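Local coordinates for protein putative hydrolase (Agrobacterium vitis, PDB 3LLC) that probably acts as an alpha/beta-hydrolase esterase, consistent with a thioesterase that removes fatty acyl groups from proteins and cleaves acyl-glucuronides, at residues Trp118-Leu123 with Met140-Pro145. Sequence-based numbering, arbitrary orientation. Where two conformers were deposited one is given.
Sequences WIALRL and MVLIAP
In the beta-alpha-beta unit made by strand 107-113, helix 115-128 and strand 136-143, Ala120 and Leu121 of the helix rest on Met140 and Leu142 of the strand that follows it. The methyl CB of Ala120 points at the sheet and meets CD2 of Leu142 at 4.1 Å, a small group facing one branch of a larger one. Leu121 leaves the helix flank, and its branch CD2 reaches back toward Met140, a selenomethionine; in the conformer given, one of two deposited, CE of Met140 lies 3.8 Å from CD2 of Leu121. In this conformer the two side chains cross at about a right angle, and a nearly eclipsed last torsion (chi3 18°) brings CE to the leucine branch, a detail that remains doubtful. A looser approach, 4.5 Å, joins the same Leu121 CD2 to CD1 of Leu142. All of these contacts are apolar and buried, and no hydrogen bond links the segments.

The helix segment runs nearly antiparallel to the strand, at 153° with the axes 9.7 Å apart, as expected where a crossover helix carries the chain back between two parallel strands. This is the central layering of the alpha/beta-hydrolase fold; on the other face of the sheet, Val141 and Ile143 pack against helix 252-266. Helix 115-128 follows a probable nucleophile elbow containing Ser114, which with His247 and Asp217 has the geometry of a catalytic triad, and the side chain of Leu142 also touches the elbow. Val209 of the neighbouring strand 209-214 packs alongside both Met140 and Leu142.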
loop_
_atom_site.group_PDB
_atom_site.type_symbol
_atom_site.label_atom_id
_atom_site.label_comp_id
_atom_site.label_asym_id
_atom_site.label_seq_id
_atom_site.Cartn_x
_atom_site.Cartn_y
_atom_site.Cartn_z
ATOM N N TRP A 118 4.399 -1.359 -1.692
ATOM C CA TRP A 118 5.717 -1.179 -1.023
ATOM C C TRP A 118 5.524 -1.261 0.482
ATOM O O TRP A 118 6.274 -1.958 1.185
ATOM C CB TRP A 118 6.309 0.207 -1.400
ATOM C CG TRP A 118 7.752 0.494 -0.996
ATOM C CD1 TRP A 118 8.596 -0.297 -0.292
ATOM C CD2 TRP A 118 8.500 1.671 -1.346
ATOM N NE1 TRP A 118 9.830 0.329 -0.153
ATOM C CE2 TRP A 118 9.786 1.539 -0.793
ATOM C CE3 TRP A 118 8.193 2.833 -2.057
ATOM C CZ2 TRP A 118 10.781 2.519 -0.947
ATOM C CZ3 TRP A 118 9.162 3.800 -2.207
ATOM C CH2 TRP A 118 10.446 3.648 -1.660
ATOM N N ILE A 119 4.529 -0.532 0.983
ATOM C CA ILE A 119 4.291 -0.508 2.426
ATOM C C ILE A 119 3.876 -1.918 2.917
ATOM O O ILE A 119 4.334 -2.347 3.979
ATOM C CB ILE A 119 3.307 0.641 2.828
ATOM C CG1 ILE A 119 3.938 2.005 2.478
ATOM C CG2 ILE A 119 2.942 0.592 4.337
ATOM C CD1 ILE A 119 2.987 3.184 2.617
ATOM N N ALA A 120 3.082 -2.649 2.133
ATOM C CA ALA A 120 2.717 -4.045 2.487
ATOM C C ALA A 120 3.938 -4.941 2.658
ATOM O O ALA A 120 4.018 -5.724 3.625
ATOM C CB ALA A 120 1.770 -4.662 1.423
ATOM N N LEU A 121 4.893 -4.827 1.727
ATOM C CA LEU A 121 6.151 -5.628 1.782
ATOM C C LEU A 121 7.005 -5.264 3.009
ATOM O O LEU A 121 7.524 -6.156 3.703
ATOM C CB LEU A 121 6.925 -5.445 0.455
ATOM C CG LEU A 121 6.264 -6.034 -0.792
ATOM C CD1 LEU A 121 6.827 -5.489 -2.130
ATOM C CD2 LEU A 121 6.396 -7.554 -0.712
ATOM N N ARG A 122 7.133 -3.964 3.311
ATOM C CA ARG A 122 7.820 -3.528 4.546
ATOM C C ARG A 122 7.071 -4.014 5.814
ATOM O O ARG A 122 7.702 -4.405 6.814
ATOM C CB ARG A 122 7.987 -1.990 4.605
ATOM C CG ARG A 122 9.084 -1.443 3.628
ATOM C CD ARG A 122 10.521 -1.749 4.113
ATOM N NE ARG A 122 10.807 -1.141 5.403
ATOM C CZ ARG A 122 11.110 -1.794 6.524
ATOM N NH1 ARG A 122 11.230 -3.122 6.555
ATOM N NH2 ARG A 122 11.322 -1.108 7.624
ATOM N N LEU A 123 5.741 -3.971 5.778
ATOM C CA LEU A 123 4.926 -4.353 6.955
ATOM C C LEU A 123 5.159 -5.801 7.315
ATOM O O LEU A 123 5.343 -6.127 8.492
ATOM C CB LEU A 123 3.435 -4.100 6.660
ATOM C CG LEU A 123 2.346 -4.255 7.722
ATOM C CD1 LEU A 123 2.717 -3.493 8.948
ATOM C CD2 LEU A 123 1.009 -3.732 7.152
HETATM N N MSE A 140 -1.272 -11.965 0.574
HETATM C CA MSE A 140 -1.075 -10.584 0.118
HETATM C C MSE A 140 -1.507 -10.498 -1.343
HETATM O O MSE A 140 -1.141 -11.343 -2.174
HETATM C CB MSE A 140 0.395 -10.123 0.277
HETATM C CG MSE A 140 0.963 -10.128 1.729
HETATM SE SE MSE A 140 2.923 -9.853 1.736
HETATM C CE MSE A 140 2.971 -9.127 -0.095
ATOM N N VAL A 141 -2.322 -9.473 -1.650
ATOM C CA VAL A 141 -2.786 -9.211 -3.014
ATOM C C VAL A 141 -2.223 -7.807 -3.335
ATOM O O VAL A 141 -2.472 -6.850 -2.583
ATOM C CB VAL A 141 -4.297 -9.264 -3.134
ATOM C CG1 VAL A 141 -4.722 -8.801 -4.556
ATOM C CG2 VAL A 141 -4.870 -10.711 -2.836
ATOM N N LEU A 142 -1.391 -7.707 -4.367
ATOM C CA LEU A 142 -0.681 -6.448 -4.699
ATOM C C LEU A 142 -1.148 -5.978 -6.091
ATOM O O LEU A 142 -1.131 -6.763 -7.023
ATOM C CB LEU A 142 0.823 -6.680 -4.678
ATOM C CG LEU A 142 1.424 -7.247 -3.378
ATOM C CD1 LEU A 142 2.943 -7.475 -3.535
ATOM C CD2 LEU A 142 1.097 -6.283 -2.247
ATOM N N ILE A 143 -1.607 -4.724 -6.195
ATOM C CA ILE A 143 -2.200 -4.175 -7.418
ATOM C C ILE A 143 -1.249 -3.082 -7.922
ATOM O O ILE A 143 -1.063 -2.089 -7.237
ATOM C CB ILE A 143 -3.592 -3.586 -7.124
ATOM C CG1 ILE A 143 -4.516 -4.679 -6.522
ATOM C CG2 ILE A 143 -4.217 -2.935 -8.401
ATOM C CD1 ILE A 143 -5.262 -4.276 -5.352
ATOM N N ALA A 144 -0.641 -3.288 -9.092
ATOM C CA ALA A 144 0.373 -2.382 -9.665
ATOM C C ALA A 144 1.367 -1.913 -8.608
ATOM O O ALA A 144 1.612 -0.725 -8.442
ATOM C CB ALA A 144 -0.328 -1.157 -10.373
ATOM N N PRO A 145 1.974 -2.864 -7.864
ATOM C CA PRO A 145 2.790 -2.443 -6.739
ATOM C C PRO A 145 4.031 -1.642 -7.137
ATOM O O PRO A 145 4.641 -1.918 -8.173
ATOM C CB PRO A 145 3.205 -3.777 -6.095
ATOM C CG PRO A 145 3.194 -4.724 -7.255
ATOM C CD PRO A 145 1.982 -4.321 -8.044
#